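PDZ domain protein (Parabacteroides distasonis, PDB 4L8N) is of unknown function but carries PDZ domains at both ends around a DUF4136 domain and binds magnesium. Local coordinates at residues A[186-191]-A[246-251]; A[148-153]-A[167-172]; A[131-136]-A[258-263]; A[142-147]-A[251-256]. All coordinates share one frame; numbering follows the deposited sequence. Where two conformers were deposited one is given.

Contact 1: residues A[186-191]-A[246-251]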
loop_
_atom_site.group_PDB
_atom_site.type_symbol
_atom_site.label_atom_id
_atom_site.label_comp_id
_atom_site.label_asym_id
_atom_site.label_seq_id
_atom_site.Cartn_x
_atom_site.Cartn_y
_atom_site.Cartn_z
ATOM N N LEU A 186 -26.602 -9.171 2.785
ATOM C CA LEU A 186 -25.203 -9.083 2.357
ATOM C C LEU A 186 -24.635 -10.382 1.859
ATOM O O LEU A 186 -24.878 -11.435 2.439
ATOM C CB LEU A 186 -24.309 -8.654 3.549
ATOM C CG LEU A 186 -24.711 -7.421 4.313
ATOM C CD1 LEU A 186 -24.009 -7.372 5.646
ATOM C CD2 LEU A 186 -24.461 -6.185 3.483
ATOM N N LEU A 187 -23.752 -10.283 0.880
ATOM C CA LEU A 187 -22.975 -11.405 0.398
ATOM C C LEU A 187 -21.498 -11.179 0.780
ATOM O O LEU A 187 -20.968 -10.086 0.533
ATOM C CB LEU A 187 -23.153 -11.541 -1.111
ATOM C CG LEU A 187 -22.597 -12.821 -1.747
ATOM C CD1 LEU A 187 -23.542 -14.010 -1.503
ATOM C CD2 LEU A 187 -22.370 -12.607 -3.255
ATOM N N ILE A 188 -20.849 -12.178 1.418
ATOM C CA ILE A 188 -19.428 -12.047 1.765
ATOM C C ILE A 188 -18.598 -12.769 0.694
ATOM O O ILE A 188 -18.912 -13.896 0.311
ATOM C CB ILE A 188 -19.073 -12.474 3.231
ATOM C CG1 ILE A 188 -19.482 -11.375 4.245
ATOM C CG2 ILE A 188 -17.568 -12.687 3.397
ATOM C CD1 ILE A 188 -20.836 -11.340 4.619
ATOM N N GLN A 189 -17.572 -12.084 0.188
ATOM C CA GLN A 189 -16.654 -12.591 -0.831
ATOM C C GLN A 189 -15.207 -12.419 -0.379
ATOM O O GLN A 189 -14.829 -11.369 0.133
ATOM C CB GLN A 189 -16.887 -11.866 -2.169
ATOM C CG GLN A 189 -16.384 -12.619 -3.410
ATOM C CD GLN A 189 -17.107 -12.206 -4.692
ATOM O OE1 GLN A 189 -16.887 -11.113 -5.253
ATOM N NE2 GLN A 189 -17.991 -13.081 -5.189
ATOM N N THR A 190 -14.397 -13.460 -0.546
ATOM C CA THR A 190 -12.988 -13.353 -0.178
ATOM C C THR A 190 -12.124 -13.584 -1.374
ATOM O O THR A 190 -12.450 -14.365 -2.274
ATOM C CB THR A 190 -12.568 -14.249 0.986
ATOM O OG1 THR A 190 -12.964 -15.599 0.755
ATOM C CG2 THR A 190 -13.106 -13.758 2.288
ATOM N N PHE A 191 -11.038 -12.846 -1.390
ATOM C CA PHE A 191 -9.998 -12.966 -2.377
ATOM C C PHE A 191 -8.663 -13.132 -1.623
ATOM O O PHE A 191 -8.494 -12.650 -0.500
ATOM C CB PHE A 191 -10.014 -11.792 -3.369
ATOM C CG PHE A 191 -9.961 -10.409 -2.767
ATOM C CD1 PHE A 191 -11.079 -9.857 -2.145
ATOM C CD2 PHE A 191 -8.815 -9.635 -2.872
ATOM C CE1 PHE A 191 -11.041 -8.558 -1.633
ATOM C CE2 PHE A 191 -8.787 -8.337 -2.379
ATOM C CZ PHE A 191 -9.900 -7.803 -1.767
ATOM N N ILE A 246 -11.462 -9.276 2.347
ATOM C CA ILE A 246 -12.869 -9.524 2.671
ATOM C C ILE A 246 -13.674 -8.441 1.922
ATOM O O ILE A 246 -13.342 -7.250 2.004
ATOM C CB ILE A 246 -13.171 -9.564 4.209
ATOM C CG1 ILE A 246 -12.272 -10.575 4.960
ATOM C CG2 ILE A 246 -14.656 -9.835 4.498
ATOM C CD1 ILE A 246 -12.253 -10.411 6.530
ATOM N N ARG A 247 -14.709 -8.880 1.180
ATOM C CA ARG A 247 -15.602 -8.011 0.418
ATOM C C ARG A 247 -17.014 -8.194 0.946
ATOM O O ARG A 247 -17.499 -9.329 0.988
ATOM C CB ARG A 247 -15.516 -8.335 -1.087
ATOM C CG ARG A 247 -15.800 -7.151 -2.011
ATOM C CD ARG A 247 -15.595 -7.504 -3.483
ATOM N NE ARG A 247 -14.411 -6.860 -4.063
ATOM C CZ ARG A 247 -13.338 -7.511 -4.504
ATOM N NH1 ARG A 247 -13.293 -8.838 -4.463
ATOM N NH2 ARG A 247 -12.303 -6.839 -4.997
ATOM N N ILE A 248 -17.671 -7.083 1.412
ATOM C CA ILE A 248 -19.062 -7.153 1.933
ATOM C C ILE A 248 -19.988 -6.485 0.887
ATOM O O ILE A 248 -20.009 -5.252 0.767
ATOM C CB ILE A 248 -19.252 -6.573 3.378
ATOM C CG1 ILE A 248 -18.396 -7.331 4.425
ATOM C CG2 ILE A 248 -20.759 -6.519 3.766
ATOM C CD1 ILE A 248 -18.486 -6.806 5.892
ATOM N N ILE A 249 -20.710 -7.312 0.102
ATOM C CA ILE A 249 -21.533 -6.830 -1.013
ATOM C C ILE A 249 -23.023 -6.745 -0.651
ATOM O O ILE A 249 -23.638 -7.746 -0.283
ATOM C CB ILE A 249 -21.319 -7.713 -2.296
ATOM C CG1 ILE A 249 -19.830 -7.854 -2.677
ATOM C CG2 ILE A 249 -22.126 -7.186 -3.487
ATOM C CD1 ILE A 249 -19.431 -9.259 -2.856
ATOM N N ASP A 250 -23.602 -5.553 -0.847
ATOM C CA ASP A 250 -25.018 -5.229 -0.664
ATOM C C ASP A 250 -25.882 -6.033 -1.629
ATOM O O ASP A 250 -25.579 -6.079 -2.826
ATOM C CB ASP A 250 -25.212 -3.726 -0.920
ATOM C CG ASP A 250 -26.616 -3.152 -0.819
ATOM O OD1 ASP A 250 -27.537 -3.890 -0.394
ATOM O OD2 ASP A 250 -26.792 -1.952 -1.152
ATOM N N GLN A 251 -26.979 -6.619 -1.122
ATOM C CA GLN A 251 -27.931 -7.379 -1.927
ATOM C C GLN A 251 -29.306 -6.735 -1.925
ATOM O O GLN A 251 -30.150 -7.125 -2.735
ATOM C CB GLN A 251 -28.074 -8.826 -1.421
ATOM C CG GLN A 251 -26.804 -9.659 -1.335
ATOM C CD GLN A 251 -26.112 -9.841 -2.646
ATOM O OE1 GLN A 251 -25.181 -9.115 -2.980
ATOM N NE2 GLN A 251 -26.546 -10.823 -3.407
#

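Contact 2: residues A[148-153]-A[167-172]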
loop_
_atom_site.group_PDB
_atom_site.type_symbol
_atom_site.label_atom_id
_atom_site.label_comp_id
_atom_site.label_asym_id
_atom_site.label_seq_id
_atom_site.Cartn_x
_atom_site.Cartn_y
_atom_site.Cartn_z
ATOM N N PHE A 148 -26.394 -12.214 6.381
ATOM C CA PHE A 148 -25.355 -12.490 5.415
ATOM C C PHE A 148 -25.335 -13.951 4.995
ATOM O O PHE A 148 -25.965 -14.808 5.602
ATOM C CB PHE A 148 -23.984 -12.079 5.988
ATOM C CG PHE A 148 -23.492 -12.922 7.142
ATOM C CD1 PHE A 148 -23.995 -12.734 8.429
ATOM C CD2 PHE A 148 -22.495 -13.872 6.954
ATOM C CE1 PHE A 148 -23.566 -13.530 9.484
ATOM C CE2 PHE A 148 -22.058 -14.658 8.010
ATOM C CZ PHE A 148 -22.584 -14.472 9.272
ATOM N N ALA A 149 -24.603 -14.209 3.923
ATOM C CA ALA A 149 -24.324 -15.519 3.361
ATOM C C ALA A 149 -23.014 -15.406 2.605
ATOM O O ALA A 149 -22.604 -14.296 2.257
ATOM C CB ALA A 149 -25.455 -15.984 2.457
ATOM N N PHE A 150 -22.331 -16.524 2.407
ATOM C CA PHE A 150 -21.068 -16.505 1.688
ATOM C C PHE A 150 -21.297 -16.760 0.229
ATOM O O PHE A 150 -22.247 -17.454 -0.128
ATOM C CB PHE A 150 -20.093 -17.526 2.281
ATOM C CG PHE A 150 -19.727 -17.130 3.689
ATOM C CD1 PHE A 150 -18.743 -16.173 3.927
ATOM C CD2 PHE A 150 -20.425 -17.644 4.774
ATOM C CE1 PHE A 150 -18.435 -15.772 5.228
ATOM C CE2 PHE A 150 -20.139 -17.218 6.074
ATOM C CZ PHE A 150 -19.133 -16.296 6.294
ATOM N N SER A 151 -20.450 -16.176 -0.630
ATOM C CA SER A 151 -20.555 -16.410 -2.061
ATOM C C SER A 151 -20.011 -17.829 -2.368
ATOM O O SER A 151 -19.276 -18.402 -1.546
ATOM C CB SER A 151 -19.858 -15.309 -2.863
ATOM O OG SER A 151 -18.446 -15.270 -2.762
ATOM N N THR A 152 -20.473 -18.425 -3.493
ATOM C CA THR A 152 -20.130 -19.771 -3.998
ATOM C C THR A 152 -18.637 -20.103 -3.805
ATOM O O THR A 152 -17.750 -19.313 -4.166
ATOM C CB THR A 152 -20.516 -19.885 -5.488
ATOM O OG1 THR A 152 -21.766 -19.220 -5.718
ATOM C CG2 THR A 152 -20.570 -21.332 -5.976
ATOM N N ILE A 153 -18.379 -21.281 -3.241
ATOM C CA ILE A 153 -17.024 -21.724 -2.951
ATOM C C ILE A 153 -16.336 -22.251 -4.237
ATOM O O ILE A 153 -16.943 -23.017 -4.995
ATOM C CB ILE A 153 -17.060 -22.758 -1.773
ATOM C CG1 ILE A 153 -17.058 -22.003 -0.416
ATOM C CG2 ILE A 153 -15.903 -23.793 -1.833
ATOM C CD1 ILE A 153 -17.518 -22.793 0.817
ATOM N N CYS A 167 -14.142 -18.297 9.974
ATOM C CA CYS A 167 -13.563 -17.201 10.760
ATOM C C CYS A 167 -14.439 -15.957 10.646
ATOM O O CYS A 167 -14.746 -15.330 11.672
ATOM C CB CYS A 167 -12.130 -16.896 10.323
ATOM S SG CYS A 167 -10.949 -18.234 10.623
ATOM N N ILE A 168 -14.826 -15.591 9.401
ATOM C CA ILE A 168 -15.674 -14.429 9.140
ATOM C C ILE A 168 -17.043 -14.651 9.770
ATOM O O ILE A 168 -17.564 -13.725 10.408
ATOM C CB ILE A 168 -15.788 -14.081 7.635
ATOM C CG1 ILE A 168 -14.397 -13.933 6.999
ATOM C CG2 ILE A 168 -16.634 -12.789 7.421
ATOM C CD1 ILE A 168 -14.409 -14.156 5.552
ATOM N N GLU A 169 -17.591 -15.882 9.665
ATOM C CA GLU A 169 -18.895 -16.202 10.250
ATOM C C GLU A 169 -18.890 -15.980 11.758
ATOM O O GLU A 169 -19.821 -15.366 12.255
ATOM C CB GLU A 169 -19.338 -17.634 9.923
ATOM C CG GLU A 169 -20.823 -17.860 10.139
ATOM C CD GLU A 169 -21.309 -19.276 9.910
ATOM O OE1 GLU A 169 -20.842 -19.918 8.940
ATOM O OE2 GLU A 169 -22.186 -19.732 10.682
ATOM N N ASN A 170 -17.847 -16.429 12.473
ATOM C CA ASN A 170 -17.738 -16.221 13.922
ATOM C C ASN A 170 -17.655 -14.735 14.258
ATOM O O ASN A 170 -18.336 -14.303 15.180
ATOM C CB ASN A 170 -16.534 -16.968 14.552
ATOM C CG ASN A 170 -16.609 -18.489 14.506
ATOM O OD1 ASN A 170 -17.689 -19.098 14.370
ATOM N ND2 ASN A 170 -15.448 -19.144 14.633
ATOM N N GLU A 171 -16.870 -13.954 13.493
ATOM C CA GLU A 171 -16.717 -12.516 13.737
ATOM C C GLU A 171 -18.014 -11.746 13.594
ATOM O O GLU A 171 -18.315 -10.918 14.453
ATOM C CB GLU A 171 -15.667 -11.893 12.803
ATOM C CG GLU A 171 -14.233 -12.150 13.222
ATOM C CD GLU A 171 -13.933 -12.125 14.711
ATOM O OE1 GLU A 171 -14.040 -11.043 15.333
ATOM O OE2 GLU A 171 -13.573 -13.195 15.251
ATOM N N LEU A 172 -18.777 -12.029 12.521
ATOM C CA LEU A 172 -20.018 -11.339 12.172
ATOM C C LEU A 172 -21.188 -11.785 13.041
ATOM O O LEU A 172 -22.044 -10.954 13.378
ATOM C CB LEU A 172 -20.348 -11.538 10.676
ATOM C CG LEU A 172 -19.346 -10.983 9.640
ATOM C CD1 LEU A 172 -19.928 -11.083 8.223
ATOM C CD2 LEU A 172 -18.959 -9.556 9.934
#

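Contact 3: residues A[131-136]-A[258-263]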
loop_
_atom_site.group_PDB
_atom_site.type_symbol
_atom_site.label_atom_id
_atom_site.label_comp_id
_atom_site.label_asym_id
_atom_site.label_seq_id
_atom_site.Cartn_x
_atom_site.Cartn_y
_atom_site.Cartn_z
ATOM N N PHE A 131 -3.532 -3.059 6.402
ATOM C CA PHE A 131 -4.893 -3.274 5.934
ATOM C C PHE A 131 -5.375 -2.062 5.165
ATOM O O PHE A 131 -5.328 -0.953 5.695
ATOM C CB PHE A 131 -5.861 -3.549 7.119
ATOM C CG PHE A 131 -5.594 -4.745 8.009
ATOM C CD1 PHE A 131 -4.846 -5.830 7.548
ATOM C CD2 PHE A 131 -6.133 -4.810 9.296
ATOM C CE1 PHE A 131 -4.610 -6.941 8.367
ATOM C CE2 PHE A 131 -5.907 -5.925 10.109
ATOM C CZ PHE A 131 -5.144 -6.983 9.643
ATOM N N LYS A 132 -5.859 -2.263 3.943
ATOM C CA LYS A 132 -6.494 -1.194 3.190
ATOM C C LYS A 132 -8.007 -1.428 3.370
ATOM O O LYS A 132 -8.522 -2.482 2.967
ATOM C CB LYS A 132 -6.037 -1.158 1.705
ATOM C CG LYS A 132 -6.819 -0.189 0.794
ATOM C CD LYS A 132 -6.386 1.279 0.959
ATOM C CE LYS A 132 -7.375 2.227 0.314
ATOM N NZ LYS A 132 -8.542 2.553 1.193
ATOM N N THR A 133 -8.689 -0.481 4.049
ATOM C CA THR A 133 -10.131 -0.580 4.332
ATOM C C THR A 133 -10.806 0.534 3.587
ATOM O O THR A 133 -10.513 1.712 3.814
ATOM C CB THR A 133 -10.428 -0.595 5.860
ATOM O OG1 THR A 133 -9.508 -1.500 6.454
ATOM C CG2 THR A 133 -11.827 -1.094 6.181
ATOM N N THR A 134 -11.685 0.136 2.654
ATOM C CA THR A 134 -12.416 0.999 1.731
ATOM C C THR A 134 -13.895 0.759 1.862
ATOM O O THR A 134 -14.341 -0.388 1.862
ATOM C CB THR A 134 -11.973 0.723 0.294
ATOM O OG1 THR A 134 -10.557 0.521 0.239
ATOM C CG2 THR A 134 -12.402 1.821 -0.669
ATOM N N VAL A 135 -14.651 1.842 1.968
ATOM C CA VAL A 135 -16.095 1.786 2.082
ATOM C C VAL A 135 -16.725 2.589 0.942
ATOM O O VAL A 135 -16.054 3.435 0.335
ATOM C CB VAL A 135 -16.629 2.236 3.478
ATOM C CG1 VAL A 135 -15.961 1.440 4.599
ATOM C CG2 VAL A 135 -16.458 3.737 3.702
ATOM N N THR A 136 -18.031 2.329 0.686
ATOM C CA THR A 136 -18.864 3.023 -0.301
ATOM C C THR A 136 -18.884 4.534 0.030
ATOM O O THR A 136 -18.775 4.931 1.196
ATOM C CB THR A 136 -20.283 2.395 -0.369
ATOM O OG1 THR A 136 -21.055 3.076 -1.360
ATOM C CG2 THR A 136 -21.035 2.412 0.988
ATOM N N VAL A 258 -20.388 -2.614 -3.407
ATOM C CA VAL A 258 -19.494 -3.045 -2.339
ATOM C C VAL A 258 -19.603 -2.000 -1.238
ATOM O O VAL A 258 -19.322 -0.814 -1.471
ATOM C CB VAL A 258 -18.038 -3.276 -2.810
ATOM C CG1 VAL A 258 -17.136 -3.610 -1.624
ATOM C CG2 VAL A 258 -17.982 -4.382 -3.857
ATOM N N LEU A 259 -20.090 -2.432 -0.063
ATOM C CA LEU A 259 -20.294 -1.557 1.095
ATOM C C LEU A 259 -18.992 -1.313 1.830
ATOM O O LEU A 259 -18.684 -0.182 2.206
ATOM C CB LEU A 259 -21.321 -2.153 2.076
ATOM C CG LEU A 259 -22.725 -2.450 1.556
ATOM C CD1 LEU A 259 -23.488 -3.213 2.576
ATOM C CD2 LEU A 259 -23.504 -1.172 1.276
ATOM N N TRP A 260 -18.239 -2.381 2.029
ATOM C CA TRP A 260 -17.016 -2.396 2.807
ATOM C C TRP A 260 -16.102 -3.490 2.273
ATOM O O TRP A 260 -16.568 -4.611 1.957
ATOM C CB TRP A 260 -17.404 -2.677 4.283
ATOM C CG TRP A 260 -16.292 -2.636 5.297
ATOM C CD1 TRP A 260 -15.977 -1.589 6.112
ATOM C CD2 TRP A 260 -15.504 -3.746 5.746
ATOM N NE1 TRP A 260 -14.997 -1.956 6.997
ATOM C CE2 TRP A 260 -14.674 -3.273 6.787
ATOM C CE3 TRP A 260 -15.400 -5.093 5.357
ATOM C CZ2 TRP A 260 -13.781 -4.103 7.464
ATOM C CZ3 TRP A 260 -14.466 -5.895 5.985
ATOM C CH2 TRP A 260 -13.708 -5.413 7.061
ATOM N N GLU A 261 -14.805 -3.153 2.163
ATOM C CA GLU A 261 -13.765 -4.043 1.674
ATOM C C GLU A 261 -12.505 -3.787 2.464
ATOM O O GLU A 261 -12.144 -2.633 2.697
ATOM C CB GLU A 261 -13.536 -3.840 0.151
ATOM C CG GLU A 261 -12.661 -4.903 -0.520
ATOM C CD GLU A 261 -12.501 -4.823 -2.031
ATOM O OE1 GLU A 261 -13.528 -4.865 -2.742
ATOM O OE2 GLU A 261 -11.347 -4.790 -2.512
ATOM N N CYS A 262 -11.878 -4.866 2.934
ATOM C CA CYS A 262 -10.627 -4.821 3.672
ATOM C C CYS A 262 -9.654 -5.778 3.027
ATOM O O CYS A 262 -9.966 -6.963 2.831
ATOM C CB CYS A 262 -10.812 -5.119 5.155
ATOM S SG CYS A 262 -9.347 -4.748 6.162
ATOM N N GLU A 263 -8.506 -5.223 2.603
ATOM C CA GLU A 263 -7.451 -5.942 1.901
ATOM C C GLU A 263 -6.141 -5.823 2.654
ATOM O O GLU A 263 -5.684 -4.729 2.959
ATOM C CB GLU A 263 -7.297 -5.398 0.466
ATOM C CG GLU A 263 -6.571 -6.317 -0.498
ATOM C CD GLU A 263 -6.282 -5.708 -1.854
ATOM O OE1 GLU A 263 -7.237 -5.459 -2.624
ATOM O OE2 GLU A 263 -5.086 -5.515 -2.163
#

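Contact 4: residues A[142-147]-A[251-256]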
loop_
_atom_site.group_PDB
_atom_site.type_symbol
_atom_site.label_atom_id
_atom_site.label_comp_id
_atom_site.label_asym_id
_atom_site.label_seq_id
_atom_site.Cartn_x
_atom_site.Cartn_y
_atom_site.Cartn_z
ATOM N N PHE A 142 -24.847 1.181 7.892
ATOM C CA PHE A 142 -24.531 -0.254 7.876
ATOM C C PHE A 142 -25.511 -1.065 8.740
ATOM O O PHE A 142 -25.646 -2.266 8.531
ATOM C CB PHE A 142 -23.065 -0.522 8.305
ATOM C CG PHE A 142 -22.007 -0.105 7.303
ATOM C CD1 PHE A 142 -22.325 0.074 5.952
ATOM C CD2 PHE A 142 -20.683 0.055 7.693
ATOM C CE1 PHE A 142 -21.344 0.446 5.028
ATOM C CE2 PHE A 142 -19.703 0.412 6.758
ATOM C CZ PHE A 142 -20.047 0.605 5.434
ATOM N N GLY A 143 -26.213 -0.402 9.653
ATOM C CA GLY A 143 -27.244 -1.021 10.482
ATOM C C GLY A 143 -28.468 -1.489 9.700
ATOM O O GLY A 143 -29.290 -2.226 10.242
ATOM N N ASN A 144 -28.602 -1.087 8.407
ATOM C CA ASN A 144 -29.714 -1.505 7.550
ATOM C C ASN A 144 -29.555 -2.955 7.080
ATOM O O ASN A 144 -30.507 -3.528 6.560
ATOM C CB ASN A 144 -29.843 -0.597 6.317
ATOM C CG ASN A 144 -30.129 0.873 6.565
ATOM O OD1 ASN A 144 -29.810 1.721 5.728
ATOM N ND2 ASN A 144 -30.759 1.222 7.678
ATOM N N PHE A 145 -28.354 -3.532 7.237
ATOM C CA PHE A 145 -28.019 -4.871 6.770
ATOM C C PHE A 145 -27.848 -5.790 7.971
ATOM O O PHE A 145 -26.922 -5.619 8.756
ATOM C CB PHE A 145 -26.752 -4.786 5.895
ATOM C CG PHE A 145 -26.866 -3.711 4.830
ATOM C CD1 PHE A 145 -27.534 -3.960 3.634
ATOM C CD2 PHE A 145 -26.357 -2.435 5.048
ATOM C CE1 PHE A 145 -27.668 -2.959 2.665
ATOM C CE2 PHE A 145 -26.520 -1.422 4.089
ATOM C CZ PHE A 145 -27.171 -1.695 2.903
ATOM N N LYS A 146 -28.765 -6.742 8.138
ATOM C CA LYS A 146 -28.783 -7.600 9.318
ATOM C C LYS A 146 -28.371 -9.069 9.058
ATOM O O LYS A 146 -28.027 -9.778 10.011
ATOM C CB LYS A 146 -30.190 -7.555 9.953
ATOM C CG LYS A 146 -30.684 -6.145 10.377
ATOM C CD LYS A 146 -29.996 -5.589 11.658
ATOM C CE LYS A 146 -30.716 -4.389 12.246
ATOM N NZ LYS A 146 -30.055 -3.873 13.483
ATOM N N THR A 147 -28.414 -9.527 7.799
ATOM C CA THR A 147 -28.141 -10.924 7.455
ATOM C C THR A 147 -27.090 -11.065 6.355
ATOM O O THR A 147 -26.930 -10.188 5.487
ATOM C CB THR A 147 -29.447 -11.697 7.049
ATOM O OG1 THR A 147 -29.929 -11.263 5.776
ATOM C CG2 THR A 147 -30.557 -11.588 8.087
ATOM N N GLN A 251 -26.979 -6.619 -1.122
ATOM C CA GLN A 251 -27.931 -7.379 -1.927
ATOM C C GLN A 251 -29.306 -6.735 -1.925
ATOM O O GLN A 251 -30.150 -7.125 -2.735
ATOM C CB GLN A 251 -28.074 -8.826 -1.421
ATOM C CG GLN A 251 -26.804 -9.659 -1.335
ATOM C CD GLN A 251 -26.112 -9.841 -2.646
ATOM O OE1 GLN A 251 -25.181 -9.115 -2.980
ATOM N NE2 GLN A 251 -26.546 -10.823 -3.407
ATOM N N LYS A 252 -29.565 -5.778 -1.015
ATOM C CA LYS A 252 -30.909 -5.210 -0.900
ATOM C C LYS A 252 -31.055 -3.713 -1.284
ATOM O O LYS A 252 -31.985 -3.415 -2.016
ATOM C CB LYS A 252 -31.489 -5.454 0.512
ATOM C CG LYS A 252 -30.647 -4.936 1.677
ATOM C CD LYS A 252 -31.380 -5.043 3.010
ATOM C CE LYS A 252 -31.892 -3.727 3.535
ATOM N NZ LYS A 252 -32.683 -3.899 4.788
ATOM N N ASP A 253 -30.203 -2.785 -0.790
ATOM C CA ASP A 253 -30.369 -1.345 -1.039
ATOM C C ASP A 253 -30.009 -0.976 -2.468
ATOM O O ASP A 253 -30.829 -0.347 -3.120
ATOM C CB ASP A 253 -29.569 -0.492 -0.040
ATOM C CG ASP A 253 -30.164 0.865 0.272
ATOM O OD1 ASP A 253 -30.206 1.723 -0.641
ATOM O OD2 ASP A 253 -30.560 1.084 1.440
ATOM N N ILE A 254 -28.776 -1.297 -2.927
ATOM C CA ILE A 254 -28.244 -1.098 -4.295
ATOM C C ILE A 254 -27.492 -2.398 -4.595
ATOM O O ILE A 254 -26.308 -2.507 -4.269
ATOM C CB ILE A 254 -27.377 0.198 -4.476
ATOM C CG1 ILE A 254 -28.177 1.480 -4.155
ATOM C CG2 ILE A 254 -26.769 0.280 -5.877
ATOM C CD1 ILE A 254 -27.343 2.690 -3.752
ATOM N N PRO A 255 -28.191 -3.450 -5.063
ATOM C CA PRO A 255 -27.528 -4.756 -5.242
ATOM C C PRO A 255 -26.233 -4.698 -6.051
ATOM O O PRO A 255 -26.191 -4.034 -7.076
ATOM C CB PRO A 255 -28.598 -5.581 -5.973
ATOM C CG PRO A 255 -29.885 -5.002 -5.499
ATOM C CD PRO A 255 -29.631 -3.531 -5.400
ATOM N N GLY A 256 -25.189 -5.353 -5.561
ATOM C CA GLY A 256 -23.897 -5.408 -6.238
ATOM C C GLY A 256 -22.888 -4.380 -5.770
ATOM O O GLY A 256 -21.694 -4.524 -6.044
#

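Contact 1: residues A[186-191]-A[246-251]
Two antiparallel strands in the DUF4136 part of the mixed sheet, 186-191 and 246-250, pair with L187 opposite I249 and Q189 opposite R247 as hydrogen-bonded pairs. L187 N reaches I249 O and I249 N reaches L187 O, both at 2.8 Å. The Q189 and R247 backbones exchange a second pair, R247 N to Q189 O at 2.7 Å being the more bent (146°). On the face carrying L186, I188, I246 and I248, the branched side chains touch: L186 CD2 lies 3.7 Å from I248 CG2. Helix 158-175 covers I188 and T190 there. On the opposite face, with L187 and R247, I249 CD1 sits 3.7 Å from Q189 CB, and Q189 OE1 bonds S137 OG of the second subunit. R247 NE is salt-bridged to E261 OE1, and in one of the two conformers modelled for R247 the guanidinium lies off-centre on the F191 ring, planes at 23°. Around I188 the contact is thus apolar; opposite, R247 probably shares its charge between E261 and, in that conformer, F191.

Contact 2: residues A[148-153]-A[167-172]
Strand 148-150 and helix 167-172 meet through the rings of F148 and F150, which reach from the strand to the helix, bridging axes 10.3 Å apart. Contact over a ring face belongs to F148 and L172. The methyl CD1 of L172 stands almost above the ring centre of F148, 4.1 Å from the centroid and 12° off the normal, a CH-pi contact, while L172 CB touches F148 CZ at 3.9 Å. F148 takes a chi1 of 68°, which sets CG between the backbone N and the carbonyl carbon and turns the ring toward the helix. Contact at ring edges is of a second kind. E169 CG meets the rim of F148 near its plane, 3.9 Å from CZ, and F150 brings its own edge against the helix, CZ lying 3.7 Å from the backbone N of E169 and CE1 4.0 Å from I168 CB. An alanine in place of F148 would probably leave L172 CD1 without its aromatic partner and open a gap between strand and helix. The pair belongs to a beta-alpha-beta unit, in which helix 158-175 links strand 147-150 to the parallel strand 178-179; I188 of strand 186-196 lies against both rings, and helix 274-285 flanks the helix at C167 and E171.

Contact 3: residues A[131-136]-A[258-263]
E263 O is gripped twice from strand 131-135: K132 N donates to E263 O at 2.7 Å in an almost straight bond (176°), and F131 CA lies 3.4 Å from E263 O in a weaker CA-H...O contact. The pairing is that of neighbouring antiparallel strands in the DUF4136 part of the mixed sheet, and the same double grip recurs along 258-263. E261 O takes T134 N together with the CA-H of T133, and L259 O takes T136 N, here from above the carbonyl plane, with the CA-H of V135. K132 and T134 share a side of the sheet, where K132 NZ bends back to bond T134 OG1 at 3.0 Å. E261, also on that side, is salt-bridged to R247 and packs on T134 of the second subunit. C262 SG lies obliquely to the F131 ring. On the face of T133, V135, W260 and C262, W260 has CG anti to the backbone N (chi1 -176°) and NE1 bonding T292 OG1. There V135 CG1 touches W260 CD1 at 3.4 Å, and T133 CG2 lies 3.4 Å from W260 NE1.

Contact 4: residues A[142-147]-A[251-256]
K252 extends from its loop across F145 to the backbone of N144. A chi1 of 56° places CG between the backbone N and the carbonyl carbon, from where it meets F145 CE1 at 3.7 Å. CD continues past the ring, 4.0 Å from F145 CD1. The chain then bends at chi3 (-105°), bringing CE to 3.3 Å from N144 O and NZ to the same oxygen, which it bonds at 2.8 Å with the donor tilted 17° from the carbonyl plane, although K252 and D253 also touch a crystal neighbour. D253 CB meets the ring from the edge, 4.0 Å from F145 CZ. An alanine at F145 would probably leave K252 CG and D253 CB without the ring they rest on and open a gap beside L186 and L259, on which F145 also packs. Loop 251-257 joins strands 240-250 and 258-268 as the connection of a beta hairpin, and an Asx turn begins at the strand end, where D250 OD1 accepts K252 N, and also D253 N.

In the fold
All four contacts belong to the DUF4136 part of the chain and share one neighbourhood of the mixed sheet, whose strands run 147-150, 186-196, 240-250, 258-268 and 123-135 in order. Contact 1 is the hub: its centre is about 8 Å from that of contact 2, 10 Å from contact 3 and 11 Å from contact 4. Probable backbone hydrogen bonds join it to contact 2, from I188 to A149 and S151, and to contact 3, from I248 N to W260 O at 2.8 Å. Contact 4 adjoins the Q251 end of contact 1 and touches contact 3 through L259 against F142 and F145. Contacts 2 and 3, centres 16 Å apart, do not touch. The magnesium-binding residues E239 and D270 lie away from all four.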